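Local coordinates for protein beta-galactosidase (Trichoderma reesei, PDB 3OGR) that probably hydrolyses terminal non-reducing beta-D-galactose residues from beta-D-galactosides, as a member of glycosyl hydrolase family 35, at residues 46-51 with 321-326; 244-249 with 281-286; 290-295 with 339-344. All blocks are in the same frame, centred on the assembly; numbering follows the deposited sequence.

In the fold
All three contacts belong to the TIM-barrel region of this family 35 enzyme. Contact 1 joins the ends of the neighbouring parallel strands 38-47 and 318-321. Contacts 2 and 3 are built from segments that follow strands 236-239, 275-280 and 318-321, with helix 292-298 starting in contact 3. Their centres are about 16 Å (1 and 2), 14 Å (1 and 3) and 8 Å (2 and 3) apart. Along the chain, contact 2 is nested within contact 1, and contact 3 alternates with contact 1. The C246-C295 disulfide ties contacts 2 and 3, while the Y322-Y342 hydroxyl pair links 1 and 3. Segments following several barrel strands thus converge on the galactose-binding end, where each contact touches the sugar.

Contact 1 of 3, residues 46-51 with 321-326; sequences EVHPFR and IYMTFG. With GAL (beta-D-galactopyranose), chain E.
E46 meets Y322 and M323 through CG, which sits 3.5 Å from Y322 CD2 and also packs against M323 SD. The side chain leaves with CG anti to the backbone N (chi1 -170°) and then bends at chi2, which lays the carboxylate along the CD2-CE2 side of the tyrosine ring, the two planes 41° apart. There E46 OE2 takes H48 NE2 at 2.8 Å on its anti lone pair, within the imidazole plane. R114 forms a salt bridge to the same oxygen, and S74 and N320 bond to E46 OE1, so both buried oxygens are engaged. The backbone of E46 is gripped as well: its N gives to I321 O, while E46 O accepts from both T324 N (3.1 Å) and F325 N (3.2 Å). This is the seam between parallel strands 38-47 and 318-321 of the TIM barrel, at the end where the galactose binds and where the chain turns its corner through a non-proline cis peptide before M323. The thioether of M323 serves two rings: SD lies 3.3 Å above the plane of Y322, over its centre, and CE makes a CH-pi contact 3.5 Å from the H48 centroid, only 10° off the normal. Y322 OH comes up at the imidazole edge instead, 3.3 Å from H48 CE1, and hydrogen-bonds to Y342 beyond the contact; Y322 CE1 is also near the sugar's O6. At the neighbouring edge atom, H48 ND1 accepts from R51 NH1, each group near the plane of the other, while R51 NE bonds N329. F325 offers its ring edge to V47 CG1, 4.2 Å from CD2, and its carbonyl shares a water with H48 N.

Contact 2 of 3, residues 244-249 with 281-286; sequences FDCAHP and GGAFDP. With GLC (alpha-D-glucopyranose), chain C; MAN (alpha-D-mannopyranose), chain B; GAL (beta-D-galactopyranose), chain E.
F244 and F284 lie face on face in an offset stack, ring centroids 4.2 Å apart and planes inclined by 16°. F284 CE2 rests over the centre of the F244 ring, 3.3 Å from CG, while F244 CB stands over the rim of the F284 ring. At the edges, A283 CA borders F244, and carbons of two sugars, glucose C4 and galactose C6, border F284. F284 reaches this position with CG between its own N and carbonyl carbon (chi1 55°), which carries the ring across to F244. The two segments follow barrel strands 236-239 and 275-280, so the stack forms part of the wall beside the galactose of this TIM barrel, next to Y240 and E122. Beyond the rings, C246 SG touches A283 CB at 3.6 Å and continues into the disulfide with C295. No direct hydrogen bond joins the segments; F244 O and F284 O, both acceptors, simply approach each other. A water accepting from C246 N lies within bonding distance of F244 O and D285 OD1. D245 closes an Asx turn, its OD1 receiving A247 N, and binds mannose: O4 donates to D245 OD1 and O3 to OD2, each at 3.0 Å.

Contact 3 of 3, residues 290-295 with 339-344; sequences WGFEQC and YTSYDY. With MAN (alpha-D-mannopyranose), chain B; GAL (beta-D-galactopyranose), chain E.
F292 enters the 339-344 loop as an apolar wedge, its CG anti to the carbonyl carbon (chi1 -74°), which turns the ring toward that loop. Over one face sits the backbone of D343 and Y344, with Y344 N 3.3 Å above the ring plane at its centre; over the opposite face comes Y339 OH, 3.7 Å from F292 CE2. The F292 and Y339 rings meet obliquely, planes 34° apart. The rim is closed by S341, whose carbonyl O lies 3.2 Å from F292 CE2, and D343 OD2 reaches F292 CB. Cutting F292 back to an alanine is likely to open a gap between Y339 OH and Y344 N, which would lose the ring between them. Polar links begin at helix 292-298, with G291 as N-cap: a water joins F292 N to Y339 OH, which also bonds D285. S341 OG takes D343 N in an ST turn and pairs with E350, also a polar partner of D343, whose OD2 forms a salt bridge to R356. The loop follows barrel strand 318-321; Y344 OH donates to galactose O6 at 2.7 Å, O6 lying in the plane of the Y344 ring. Across, W290 NE1 donates edge-on to mannose O4 (144°).

Contact 1 of 3, residues 46-51 with 321-326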
loop_
_atom_site.group_PDB
_atom_site.type_symbol
_atom_site.label_atom_id
_atom_site.label_comp_id
_atom_site.label_asym_id
_atom_site.label_seq_id
_atom_site.Cartn_x
_atom_site.Cartn_y
_atom_site.Cartn_z
ATOM N N GLU A 46 -2.601 2.168 -5.692
ATOM C CA GLU A 46 -2.674 2.893 -4.435
ATOM C C GLU A 46 -1.286 2.992 -3.748
ATOM O O GLU A 46 -0.607 1.968 -3.618
ATOM C CB GLU A 46 -3.661 2.173 -3.489
ATOM C CG GLU A 46 -3.987 3.036 -2.224
ATOM C CD GLU A 46 -5.132 4.031 -2.382
ATOM O OE1 GLU A 46 -5.766 4.045 -3.474
ATOM O OE2 GLU A 46 -5.463 4.695 -1.374
ATOM N N VAL A 47 -0.962 4.184 -3.273
ATOM C CA VAL A 47 0.291 4.506 -2.573
ATOM C C VAL A 47 -0.089 5.506 -1.513
ATOM O O VAL A 47 -0.782 6.474 -1.824
ATOM C CB VAL A 47 1.355 5.110 -3.477
ATOM C CG1 VAL A 47 2.651 5.532 -2.674
ATOM C CG2 VAL A 47 1.723 4.106 -4.617
ATOM N N HIS A 48 0.398 5.332 -0.295
ATOM C CA HIS A 48 0.055 6.283 0.787
ATOM C C HIS A 48 1.344 7.036 1.199
ATOM O O HIS A 48 2.224 6.430 1.817
ATOM C CB HIS A 48 -0.539 5.554 1.998
ATOM C CG HIS A 48 -1.842 4.892 1.674
ATOM N ND1 HIS A 48 -2.430 3.915 2.469
ATOM C CD2 HIS A 48 -2.680 5.087 0.622
ATOM C CE1 HIS A 48 -3.566 3.532 1.898
ATOM N NE2 HIS A 48 -3.748 4.244 0.790
ATOM N N PRO A 49 1.421 8.327 0.867
ATOM C CA PRO A 49 2.701 9.059 1.107
ATOM C C PRO A 49 3.099 9.007 2.581
ATOM O O PRO A 49 4.281 8.937 2.876
ATOM C CB PRO A 49 2.428 10.490 0.637
ATOM C CG PRO A 49 0.887 10.595 0.489
ATOM C CD PRO A 49 0.361 9.134 0.188
ATOM N N PHE A 50 2.109 8.961 3.506
ATOM C CA PHE A 50 2.487 9.010 4.924
ATOM C C PHE A 50 3.061 7.722 5.450
ATOM O O PHE A 50 3.596 7.677 6.573
ATOM C CB PHE A 50 1.287 9.448 5.774
ATOM C CG PHE A 50 0.072 8.580 5.525
ATOM C CD1 PHE A 50 -0.055 7.339 6.240
ATOM C CD2 PHE A 50 -0.932 8.939 4.587
ATOM C CE1 PHE A 50 -1.180 6.473 6.010
ATOM C CE2 PHE A 50 -2.048 8.098 4.385
ATOM C CZ PHE A 50 -2.170 6.849 5.101
ATOM N N ARG A 51 2.998 6.680 4.645
ATOM C CA ARG A 51 3.579 5.383 5.023
ATOM C C ARG A 51 4.999 5.201 4.463
ATOM O O ARG A 51 5.617 4.147 4.689
ATOM C CB ARG A 51 2.663 4.252 4.530
ATOM C CG ARG A 51 1.519 4.007 5.561
ATOM C CD ARG A 51 0.408 3.106 4.969
ATOM N NE ARG A 51 -0.324 2.472 6.103
ATOM C CZ ARG A 51 -1.654 2.254 6.111
ATOM N NH1 ARG A 51 -2.475 2.768 5.124
ATOM N NH2 ARG A 51 -2.201 1.586 7.145
ATOM N N ILE A 321 -5.780 -0.362 -7.972
ATOM C CA ILE A 321 -5.400 -1.564 -7.212
ATOM C C ILE A 321 -4.935 -1.157 -5.834
ATOM O O ILE A 321 -3.917 -0.442 -5.678
ATOM C CB ILE A 321 -4.219 -2.270 -7.985
ATOM C CG1 ILE A 321 -4.641 -2.691 -9.419
ATOM C CG2 ILE A 321 -3.792 -3.479 -7.177
ATOM C CD1 ILE A 321 -6.032 -3.433 -9.487
ATOM N N TYR A 322 -5.695 -1.595 -4.788
ATOM C CA TYR A 322 -5.397 -1.243 -3.417
ATOM C C TYR A 322 -4.879 -2.499 -2.690
ATOM O O TYR A 322 -5.645 -3.451 -2.625
ATOM C CB TYR A 322 -6.712 -0.749 -2.739
ATOM C CG TYR A 322 -6.511 -0.266 -1.312
ATOM C CD1 TYR A 322 -6.208 -1.135 -0.269
ATOM C CD2 TYR A 322 -6.629 1.121 -0.992
ATOM C CE1 TYR A 322 -5.978 -0.690 1.022
ATOM C CE2 TYR A 322 -6.405 1.588 0.309
ATOM C CZ TYR A 322 -6.059 0.694 1.300
ATOM O OH TYR A 322 -5.796 1.191 2.567
ATOM N N MET A 323 -3.668 -2.519 -2.137
ATOM C CA MET A 323 -2.558 -1.532 -2.347
ATOM C C MET A 323 -1.728 -1.999 -3.530
ATOM O O MET A 323 -1.715 -3.207 -3.895
ATOM C CB MET A 323 -1.636 -1.565 -1.112
ATOM C CG MET A 323 -2.375 -1.105 0.169
ATOM S SD MET A 323 -2.959 0.556 0.111
ATOM C CE MET A 323 -1.393 1.479 0.089
ATOM N N THR A 324 -0.983 -1.036 -4.084
ATOM C CA THR A 324 0.090 -1.378 -5.059
ATOM C C THR A 324 1.437 -1.342 -4.364
ATOM O O THR A 324 2.255 -2.224 -4.564
ATOM C CB THR A 324 -0.030 -0.475 -6.290
ATOM O OG1 THR A 324 -1.259 -0.834 -6.975
ATOM C CG2 THR A 324 1.097 -0.709 -7.316
ATOM N N PHE A 325 1.695 -0.313 -3.521
ATOM C CA PHE A 325 2.806 -0.277 -2.602
ATOM C C PHE A 325 2.229 0.127 -1.239
ATOM O O PHE A 325 1.588 1.167 -1.142
ATOM C CB PHE A 325 3.863 0.768 -3.015
ATOM C CG PHE A 325 4.859 1.045 -1.933
ATOM C CD1 PHE A 325 5.781 0.052 -1.534
ATOM C CD2 PHE A 325 4.811 2.262 -1.225
ATOM C CE1 PHE A 325 6.734 0.317 -0.466
ATOM C CE2 PHE A 325 5.764 2.536 -0.192
ATOM C CZ PHE A 325 6.691 1.531 0.200
ATOM N N GLY A 326 2.429 -0.731 -0.215
ATOM C CA GLY A 326 1.826 -0.541 1.100
ATOM C C GLY A 326 2.674 0.303 2.051
ATOM O O GLY A 326 2.149 1.139 2.756
HETATM C C1 GAL E . -11.615 -0.631 1.917
HETATM C C2 GAL E . -11.325 0.753 2.584
HETATM C C3 GAL E . -9.831 0.998 2.663
HETATM C C4 GAL E . -9.141 -0.173 3.375
HETATM C C5 GAL E . -9.525 -1.461 2.651
HETATM C C6 GAL E . -9.020 -2.746 3.340
HETATM O O1 GAL E . -12.956 -1.068 2.136
HETATM O O2 GAL E . -11.906 1.766 1.766
HETATM O O3 GAL E . -9.579 2.188 3.395
HETATM O O4 GAL E . -9.644 -0.204 4.708
HETATM O O5 GAL E . -10.959 -1.614 2.659
HETATM O O6 GAL E . -7.594 -2.746 3.312
HETATM O O HOH W 1 1.831 3.093 0.726
#

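Contact 2 of 3, residues 244-249 with 281-286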
loop_
_atom_site.group_PDB
_atom_site.type_symbol
_atom_site.label_atom_id
_atom_site.label_comp_id
_atom_site.label_asym_id
_atom_site.label_seq_id
_atom_site.Cartn_x
_atom_site.Cartn_y
_atom_site.Cartn_z
ATOM N N PHE A 244 -10.042 -10.890 3.655
ATOM C CA PHE A 244 -8.769 -10.511 4.286
ATOM C C PHE A 244 -8.090 -11.484 5.201
ATOM O O PHE A 244 -7.039 -11.162 5.850
ATOM C CB PHE A 244 -8.941 -9.155 4.975
ATOM C CG PHE A 244 -9.511 -8.118 4.089
ATOM C CD1 PHE A 244 -10.867 -7.801 4.168
ATOM C CD2 PHE A 244 -8.700 -7.459 3.142
ATOM C CE1 PHE A 244 -11.403 -6.775 3.394
ATOM C CE2 PHE A 244 -9.236 -6.486 2.324
ATOM C CZ PHE A 244 -10.572 -6.114 2.436
ATOM N N ASP A 245 -8.620 -12.714 5.186
ATOM C CA ASP A 245 -8.099 -13.797 5.981
ATOM C C ASP A 245 -7.238 -14.648 5.058
ATOM O O ASP A 245 -7.775 -15.347 4.169
ATOM C CB ASP A 245 -9.269 -14.640 6.556
ATOM C CG ASP A 245 -8.797 -15.724 7.525
ATOM O OD1 ASP A 245 -7.582 -15.970 7.643
ATOM O OD2 ASP A 245 -9.682 -16.363 8.167
ATOM N N CYS A 246 -5.939 -14.610 5.284
ATOM C CA CYS A 246 -4.934 -15.240 4.412
ATOM C C CYS A 246 -4.557 -16.667 4.926
ATOM O O CYS A 246 -3.549 -17.202 4.572
ATOM C CB CYS A 246 -3.676 -14.299 4.501
ATOM S SG CYS A 246 -4.089 -12.660 3.917
ATOM N N ALA A 247 -5.432 -17.270 5.746
ATOM C CA ALA A 247 -5.135 -18.596 6.351
ATOM C C ALA A 247 -5.024 -19.693 5.295
ATOM O O ALA A 247 -4.271 -20.698 5.526
ATOM C CB ALA A 247 -6.288 -18.995 7.312
ATOM N N HIS A 248 -5.749 -19.514 4.184
ATOM C CA HIS A 248 -5.858 -20.623 3.134
ATOM C C HIS A 248 -5.623 -20.015 1.752
ATOM O O HIS A 248 -6.557 -19.788 0.989
ATOM C CB HIS A 248 -7.228 -21.282 3.229
ATOM C CG HIS A 248 -7.451 -21.913 4.548
ATOM N ND1 HIS A 248 -8.377 -21.429 5.462
ATOM C CD2 HIS A 248 -6.807 -22.939 5.152
ATOM C CE1 HIS A 248 -8.340 -22.187 6.556
ATOM N NE2 HIS A 248 -7.386 -23.095 6.394
ATOM N N PRO A 249 -4.362 -19.720 1.435
ATOM C CA PRO A 249 -4.075 -18.967 0.197
ATOM C C PRO A 249 -4.448 -19.633 -1.096
ATOM O O PRO A 249 -4.602 -18.959 -2.141
ATOM C CB PRO A 249 -2.541 -18.734 0.240
ATOM C CG PRO A 249 -2.079 -19.608 1.317
ATOM C CD PRO A 249 -3.151 -20.032 2.211
ATOM N N GLY A 281 -5.741 -5.777 -4.180
ATOM C CA GLY A 281 -4.344 -5.966 -4.567
ATOM C C GLY A 281 -3.558 -6.720 -3.485
ATOM O O GLY A 281 -2.344 -6.857 -3.617
ATOM N N GLY A 282 -4.242 -7.119 -2.414
ATOM C CA GLY A 282 -3.543 -7.869 -1.355
ATOM C C GLY A 282 -4.573 -8.028 -0.243
ATOM O O GLY A 282 -5.767 -8.084 -0.468
ATOM N N ALA A 283 -4.082 -8.014 0.994
ATOM C CA ALA A 283 -4.952 -8.071 2.197
ATOM C C ALA A 283 -4.209 -7.381 3.309
ATOM O O ALA A 283 -2.954 -7.475 3.340
ATOM C CB ALA A 283 -5.324 -9.515 2.557
ATOM N N PHE A 284 -4.947 -6.846 4.267
ATOM C CA PHE A 284 -4.312 -6.479 5.542
ATOM C C PHE A 284 -4.182 -7.745 6.390
ATOM O O PHE A 284 -4.679 -8.846 6.020
ATOM C CB PHE A 284 -5.143 -5.396 6.286
ATOM C CG PHE A 284 -6.584 -5.767 6.533
ATOM C CD1 PHE A 284 -6.902 -6.776 7.489
ATOM C CD2 PHE A 284 -7.579 -5.172 5.809
ATOM C CE1 PHE A 284 -8.273 -7.111 7.762
ATOM C CE2 PHE A 284 -8.948 -5.480 6.047
ATOM C CZ PHE A 284 -9.290 -6.417 7.022
ATOM N N ASP A 285 -3.434 -7.629 7.479
ATOM C CA ASP A 285 -3.200 -8.835 8.339
ATOM C C ASP A 285 -3.152 -8.344 9.787
ATOM O O ASP A 285 -2.500 -7.372 10.068
ATOM C CB ASP A 285 -1.874 -9.499 7.885
ATOM C CG ASP A 285 -1.580 -10.859 8.562
ATOM O OD1 ASP A 285 -2.507 -11.707 8.530
ATOM O OD2 ASP A 285 -0.416 -11.071 8.983
ATOM N N PRO A 286 -3.885 -9.006 10.710
ATOM C CA PRO A 286 -3.929 -8.538 12.116
ATOM C C PRO A 286 -2.765 -9.066 12.923
ATOM O O PRO A 286 -2.041 -9.938 12.508
ATOM C CB PRO A 286 -5.244 -9.205 12.638
ATOM C CG PRO A 286 -5.281 -10.599 11.832
ATOM C CD PRO A 286 -4.758 -10.217 10.447
HETATM C C1 GLC C . -9.288 -9.264 11.383
HETATM C C2 GLC C . -10.315 -8.207 11.021
HETATM C C3 GLC C . -11.534 -8.560 10.250
HETATM C C4 GLC C . -10.935 -9.282 9.057
HETATM C C5 GLC C . -10.287 -10.575 9.551
HETATM C C6 GLC C . -9.776 -11.449 8.400
HETATM O O2 GLC C . -10.694 -7.577 12.247
HETATM O O3 GLC C . -11.936 -7.227 9.892
HETATM O O4 GLC C . -11.874 -9.709 8.167
HETATM O O5 GLC C . -9.216 -10.266 10.449
HETATM O O6 GLC C . -9.330 -12.702 9.000
HETATM C C1 MAN B . -8.967 -15.717 14.402
HETATM C C2 MAN B . -9.950 -15.467 13.272
HETATM C C3 MAN B . -9.461 -16.285 12.090
HETATM C C4 MAN B . -8.070 -15.841 11.662
HETATM C C5 MAN B . -7.101 -16.010 12.826
HETATM C C6 MAN B . -5.686 -15.434 12.623
HETATM O O2 MAN B . -9.912 -14.089 12.989
HETATM O O3 MAN B . -10.442 -16.115 11.078
HETATM O O4 MAN B . -7.582 -16.653 10.599
HETATM O O5 MAN B . -7.639 -15.368 13.993
HETATM O O6 MAN B . -5.715 -14.057 12.248
HETATM C C1 GAL E . -11.615 -0.631 1.917
HETATM C C2 GAL E . -11.325 0.753 2.584
HETATM C C3 GAL E . -9.831 0.998 2.663
HETATM C C4 GAL E . -9.141 -0.173 3.375
HETATM C C5 GAL E . -9.525 -1.461 2.651
HETATM C C6 GAL E . -9.020 -2.746 3.340
HETATM O O1 GAL E . -12.956 -1.068 2.136
HETATM O O2 GAL E . -11.906 1.766 1.766
HETATM O O3 GAL E . -9.579 2.188 3.395
HETATM O O4 GAL E . -9.644 -0.204 4.708
HETATM O O5 GAL E . -10.959 -1.614 2.659
HETATM O O6 GAL E . -7.594 -2.746 3.312
HETATM O O HOH W 2 -4.881 -12.531 7.369
#

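Contact 3 of 3, residues 290-295 with 339-344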
loop_
_atom_site.group_PDB
_atom_site.type_symbol
_atom_site.label_atom_id
_atom_site.label_comp_id
_atom_site.label_asym_id
_atom_site.label_seq_id
_atom_site.Cartn_x
_atom_site.Cartn_y
_atom_site.Cartn_z
ATOM N N TRP A 290 -1.337 -14.153 9.682
ATOM C CA TRP A 290 -0.626 -15.185 8.902
ATOM C C TRP A 290 0.688 -14.710 8.291
ATOM O O TRP A 290 1.440 -15.520 7.746
ATOM C CB TRP A 290 -1.576 -15.689 7.805
ATOM C CG TRP A 290 -2.830 -16.251 8.420
ATOM C CD1 TRP A 290 -4.047 -15.669 8.469
ATOM C CD2 TRP A 290 -2.916 -17.442 9.185
ATOM N NE1 TRP A 290 -4.953 -16.457 9.198
ATOM C CE2 TRP A 290 -4.248 -17.533 9.680
ATOM C CE3 TRP A 290 -1.985 -18.455 9.503
ATOM C CZ2 TRP A 290 -4.696 -18.646 10.464
ATOM C CZ3 TRP A 290 -2.454 -19.564 10.312
ATOM C CH2 TRP A 290 -3.777 -19.620 10.753
ATOM N N GLY A 291 0.973 -13.390 8.375
ATOM C CA GLY A 291 2.132 -12.827 7.669
ATOM C C GLY A 291 1.787 -12.452 6.241
ATOM O O GLY A 291 0.947 -13.101 5.572
ATOM N N PHE A 292 2.428 -11.404 5.745
ATOM C CA PHE A 292 2.132 -10.898 4.380
ATOM C C PHE A 292 2.659 -11.745 3.261
ATOM O O PHE A 292 2.167 -11.672 2.149
ATOM C CB PHE A 292 2.623 -9.436 4.246
ATOM C CG PHE A 292 1.732 -8.453 4.984
ATOM C CD1 PHE A 292 0.336 -8.390 4.692
ATOM C CD2 PHE A 292 2.259 -7.646 6.011
ATOM C CE1 PHE A 292 -0.509 -7.484 5.352
ATOM C CE2 PHE A 292 1.433 -6.716 6.677
ATOM C CZ PHE A 292 0.058 -6.611 6.347
ATOM N N GLU A 293 3.600 -12.652 3.549
ATOM C CA GLU A 293 3.978 -13.628 2.519
ATOM C C GLU A 293 2.783 -14.491 2.175
ATOM O O GLU A 293 2.511 -14.731 0.977
ATOM C CB GLU A 293 5.085 -14.527 3.006
ATOM C CG GLU A 293 6.392 -13.938 2.837
ATOM C CD GLU A 293 6.653 -13.489 1.357
ATOM O OE1 GLU A 293 6.821 -12.261 1.178
ATOM O OE2 GLU A 293 6.611 -14.339 0.414
ATOM N N GLN A 294 2.062 -14.994 3.187
ATOM C CA GLN A 294 0.876 -15.769 2.971
ATOM C C GLN A 294 -0.246 -14.950 2.284
ATOM O O GLN A 294 -0.955 -15.463 1.388
ATOM C CB GLN A 294 0.431 -16.459 4.281
ATOM C CG GLN A 294 -0.411 -17.588 4.054
ATOM C CD GLN A 294 -0.425 -18.560 5.266
ATOM O OE1 GLN A 294 0.617 -19.044 5.739
ATOM N NE2 GLN A 294 -1.601 -18.880 5.725
ATOM N N CYS A 295 -0.406 -13.646 2.642
ATOM C CA CYS A 295 -1.352 -12.806 1.922
ATOM C C CYS A 295 -0.991 -12.651 0.419
ATOM O O CYS A 295 -1.869 -12.628 -0.439
ATOM C CB CYS A 295 -1.459 -11.422 2.543
ATOM S SG CYS A 295 -2.145 -11.562 4.228
ATOM N N TYR A 339 -0.547 -4.510 12.423
ATOM C CA TYR A 339 0.731 -4.373 13.141
ATOM C C TYR A 339 1.672 -3.460 12.370
ATOM O O TYR A 339 1.175 -2.572 11.638
ATOM C CB TYR A 339 1.289 -5.769 13.542
ATOM C CG TYR A 339 1.383 -6.756 12.365
ATOM C CD1 TYR A 339 0.291 -7.562 12.043
ATOM C CD2 TYR A 339 2.517 -6.820 11.543
ATOM C CE1 TYR A 339 0.336 -8.489 10.976
ATOM C CE2 TYR A 339 2.584 -7.710 10.470
ATOM C CZ TYR A 339 1.488 -8.560 10.205
ATOM O OH TYR A 339 1.556 -9.436 9.143
ATOM N N THR A 340 2.990 -3.493 12.606
ATOM C CA THR A 340 3.827 -2.483 12.009
ATOM C C THR A 340 3.835 -2.554 10.481
ATOM O O THR A 340 3.701 -1.525 9.819
ATOM C CB THR A 340 5.281 -2.540 12.533
ATOM O OG1 THR A 340 5.231 -2.538 13.955
ATOM C CG2 THR A 340 6.021 -1.276 12.102
ATOM N N SER A 341 4.017 -3.735 9.905
ATOM C CA SER A 341 4.123 -3.828 8.466
ATOM C C SER A 341 2.795 -3.523 7.776
ATOM O O SER A 341 1.733 -3.900 8.213
ATOM C CB SER A 341 4.427 -5.296 8.135
ATOM O OG SER A 341 4.618 -5.481 6.717
ATOM N N TYR A 342 2.867 -2.783 6.664
ATOM C CA TYR A 342 1.670 -2.701 5.785
ATOM C C TYR A 342 2.114 -3.184 4.370
ATOM O O TYR A 342 1.693 -2.666 3.345
ATOM C CB TYR A 342 1.139 -1.255 5.711
ATOM C CG TYR A 342 -0.301 -1.219 5.218
ATOM C CD1 TYR A 342 -1.316 -1.845 5.907
ATOM C CD2 TYR A 342 -0.636 -0.348 4.113
ATOM C CE1 TYR A 342 -2.707 -1.701 5.535
ATOM C CE2 TYR A 342 -1.985 -0.235 3.742
ATOM C CZ TYR A 342 -3.002 -0.897 4.433
ATOM O OH TYR A 342 -4.300 -0.677 4.065
ATOM N N ASP A 343 2.898 -4.272 4.335
ATOM C CA ASP A 343 3.315 -4.803 3.034
ATOM C C ASP A 343 2.114 -5.145 2.176
ATOM O O ASP A 343 2.117 -4.981 0.994
ATOM C CB ASP A 343 4.162 -6.063 3.275
ATOM C CG ASP A 343 4.559 -6.784 1.980
ATOM O OD1 ASP A 343 5.630 -6.460 1.403
ATOM O OD2 ASP A 343 3.781 -7.641 1.533
ATOM N N TYR A 344 1.078 -5.671 2.851
ATOM C CA TYR A 344 -0.244 -5.921 2.239
ATOM C C TYR A 344 -0.208 -7.086 1.236
ATOM O O TYR A 344 -1.234 -7.393 0.618
ATOM C CB TYR A 344 -0.739 -4.635 1.478
ATOM C CG TYR A 344 -2.244 -4.499 1.448
ATOM C CD1 TYR A 344 -2.936 -4.027 2.540
ATOM C CD2 TYR A 344 -2.961 -4.871 0.332
ATOM C CE1 TYR A 344 -4.323 -3.883 2.517
ATOM C CE2 TYR A 344 -4.367 -4.736 0.278
ATOM C CZ TYR A 344 -5.043 -4.289 1.397
ATOM O OH TYR A 344 -6.439 -4.201 1.385
HETATM C C1 MAN B . -8.967 -15.717 14.402
HETATM C C2 MAN B . -9.950 -15.467 13.272
HETATM C C3 MAN B . -9.461 -16.285 12.090
HETATM C C4 MAN B . -8.070 -15.841 11.662
HETATM C C5 MAN B . -7.101 -16.010 12.826
HETATM C C6 MAN B . -5.686 -15.434 12.623
HETATM O O2 MAN B . -9.912 -14.089 12.989
HETATM O O3 MAN B . -10.442 -16.115 11.078
HETATM O O4 MAN B . -7.582 -16.653 10.599
HETATM O O5 MAN B . -7.639 -15.368 13.993
HETATM O O6 MAN B . -5.715 -14.057 12.248
HETATM C C1 GAL E . -11.615 -0.631 1.917
HETATM C C2 GAL E . -11.325 0.753 2.584
HETATM C C3 GAL E . -9.831 0.998 2.663
HETATM C C4 GAL E . -9.141 -0.173 3.375
HETATM C C5 GAL E . -9.525 -1.461 2.651
HETATM C C6 GAL E . -9.020 -2.746 3.340
HETATM O O1 GAL E . -12.956 -1.068 2.136
HETATM O O2 GAL E . -11.906 1.766 1.766
HETATM O O3 GAL E . -9.579 2.188 3.395
HETATM O O4 GAL E . -9.644 -0.204 4.708
HETATM O O5 GAL E . -10.959 -1.614 2.659
HETATM O O6 GAL E . -7.594 -2.746 3.312
HETATM O O HOH W 3 3.941 -10.023 7.890
#